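Local coordinates for protein probable endonuclease 4 (Thermotoga maritima, PDB 4HNO) that probably cleaves the DNA backbone at apurinic or apyrimidinic sites during base excision repair, as a metal-dependent endonuclease of the AP endonuclease 2 family, at residues I64-N68 against L104-Y108. Numbering follows the deposited sequence. Where two conformers were deposited one is given.
Sequences IDWEN and LGIRY
Tyr108 OH donates to Glu67 OE1 at 2.6 Å, and the oxygen accepts with its syn lone pair. Glu67 OE1 lies at the edge of the tyrosine ring, in its plane, while the carboxylate is turned 78° against the ring. The other oxygen, Glu67 OE2, takes a salt-bridge hydrogen bond from Arg107 NH1 at 2.8 Å. Here the anti lone pair is used, and the acceptor lies close to the guanidinium plane. Two neighbouring residues thus hold both carboxylate oxygens, which probably favours the charged form of Glu67. The glutamate chain bends at chi2 (-61°), which brings the carboxylate back to Arg107 and Tyr108. Glu67 N donates to Asp65 OD2, which forms an Asx turn. In the TIM barrel, both segments lie where a helix gives way to a strand, and the strands, 69-72 and 108-115, are parallel neighbours. Tyr108 starts the second strand, and its ring meets that of Phe70 on the first. Arg107 is extended from CG to NE and sets one guanidinium face against Trp66 CB, 3.4 Å from Arg107 CZ. The indole reaches the end of helix 84-104. Trp66 CE3 lies 3.3 Å from Gly105 O, and Trp66 CH2 meets Leu104 O at the ring edge, also at 3.3 Å. Leu104 O is buried there with no hydrogen-bond partner in the model. At the edge of the indole, in its plane, one water accepts from Arg107 N and donates to Trp66 O, at 2.7 Å from the latter.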
# COMPACT_ATOMS: atom_id res chain seq x y z
N ILE A 64 7.04 -5.84 -17.09
CA ILE A 64 6.22 -5.39 -15.97
C ILE A 64 5.65 -4.01 -16.25
O ILE A 64 6.37 -3.09 -16.58
CB ILE A 64 7.04 -5.32 -14.68
CG1 ILE A 64 7.77 -6.63 -14.41
CG2 ILE A 64 6.16 -4.93 -13.51
CD1 ILE A 64 6.88 -7.79 -14.21
N ASP A 65 4.34 -3.87 -16.07
CA ASP A 65 3.66 -2.61 -16.24
C ASP A 65 4.06 -1.68 -15.09
O ASP A 65 3.90 -2.03 -13.91
CB ASP A 65 2.15 -2.91 -16.22
CG ASP A 65 1.27 -1.72 -16.58
OD1 ASP A 65 0.13 -1.96 -17.03
OD2 ASP A 65 1.66 -0.56 -16.36
N TRP A 66 4.59 -0.51 -15.42
CA TRP A 66 5.01 0.44 -14.39
C TRP A 66 3.85 0.96 -13.53
O TRP A 66 4.08 1.50 -12.46
CB TRP A 66 5.77 1.59 -15.03
CG TRP A 66 7.13 1.18 -15.50
CD1 TRP A 66 7.47 0.71 -16.73
CD2 TRP A 66 8.33 1.19 -14.73
NE1 TRP A 66 8.81 0.43 -16.78
CE2 TRP A 66 9.37 0.74 -15.57
CE3 TRP A 66 8.64 1.57 -13.43
CZ2 TRP A 66 10.68 0.64 -15.14
CZ3 TRP A 66 9.95 1.48 -13.00
CH2 TRP A 66 10.96 1.04 -13.86
N GLU A 67 2.60 0.78 -13.96
CA GLU A 67 1.46 1.13 -13.10
C GLU A 67 1.19 0.09 -12.04
O GLU A 67 0.32 0.28 -11.22
CB GLU A 67 0.20 1.33 -13.93
CG GLU A 67 0.22 2.61 -14.70
CD GLU A 67 0.30 3.81 -13.79
OE1 GLU A 67 -0.59 3.96 -12.91
OE2 GLU A 67 1.27 4.58 -13.92
N ASN A 68 1.95 -1.00 -12.07
CA ASN A 68 1.77 -2.11 -11.16
C ASN A 68 2.95 -2.30 -10.20
O ASN A 68 3.04 -3.34 -9.56
CB ASN A 68 1.58 -3.42 -11.92
CG ASN A 68 0.37 -3.42 -12.86
OD1 ASN A 68 -0.41 -2.47 -12.99
ND2 ASN A 68 0.23 -4.54 -13.56
N LEU A 104 14.63 5.03 -9.63
CA LEU A 104 14.23 3.72 -10.12
C LEU A 104 13.17 3.76 -11.22
O LEU A 104 13.01 2.77 -11.93
CB LEU A 104 13.71 2.85 -8.97
CG LEU A 104 14.72 2.46 -7.91
CD1 LEU A 104 14.02 1.74 -6.77
CD2 LEU A 104 15.86 1.62 -8.47
N GLY A 105 12.44 4.86 -11.32
CA GLY A 105 11.30 4.97 -12.19
C GLY A 105 9.96 4.58 -11.54
O GLY A 105 8.94 4.61 -12.19
N ILE A 106 9.99 4.23 -10.27
CA ILE A 106 8.77 3.86 -9.56
C ILE A 106 7.89 5.10 -9.40
O ILE A 106 8.36 6.18 -9.02
CB ILE A 106 9.12 3.22 -8.20
CG1 ILE A 106 9.83 1.88 -8.38
CG2 ILE A 106 7.90 3.09 -7.31
CD1 ILE A 106 8.94 0.75 -8.78
N ARG A 107 6.61 4.91 -9.66
CA ARG A 107 5.66 5.99 -9.78
C ARG A 107 4.90 6.31 -8.49
O ARG A 107 4.27 7.35 -8.39
CB ARG A 107 4.68 5.64 -10.89
CG ARG A 107 5.36 5.56 -12.24
CD ARG A 107 4.39 5.18 -13.34
NE ARG A 107 5.12 5.10 -14.61
CZ ARG A 107 4.60 4.68 -15.75
NH1 ARG A 107 3.34 4.29 -15.80
NH2 ARG A 107 5.35 4.64 -16.84
N TYR A 108 4.94 5.38 -7.54
CA TYR A 108 4.06 5.41 -6.37
C TYR A 108 4.85 5.07 -5.12
O TYR A 108 5.59 4.08 -5.09
CB TYR A 108 2.96 4.36 -6.51
CG TYR A 108 2.03 4.60 -7.65
CD1 TYR A 108 1.99 3.77 -8.74
CD2 TYR A 108 1.19 5.70 -7.61
CE1 TYR A 108 1.12 4.03 -9.79
CE2 TYR A 108 0.34 5.97 -8.65
CZ TYR A 108 0.30 5.14 -9.74
OH TYR A 108 -0.57 5.45 -10.76
O HOH W 1 5.94 2.34 -10.66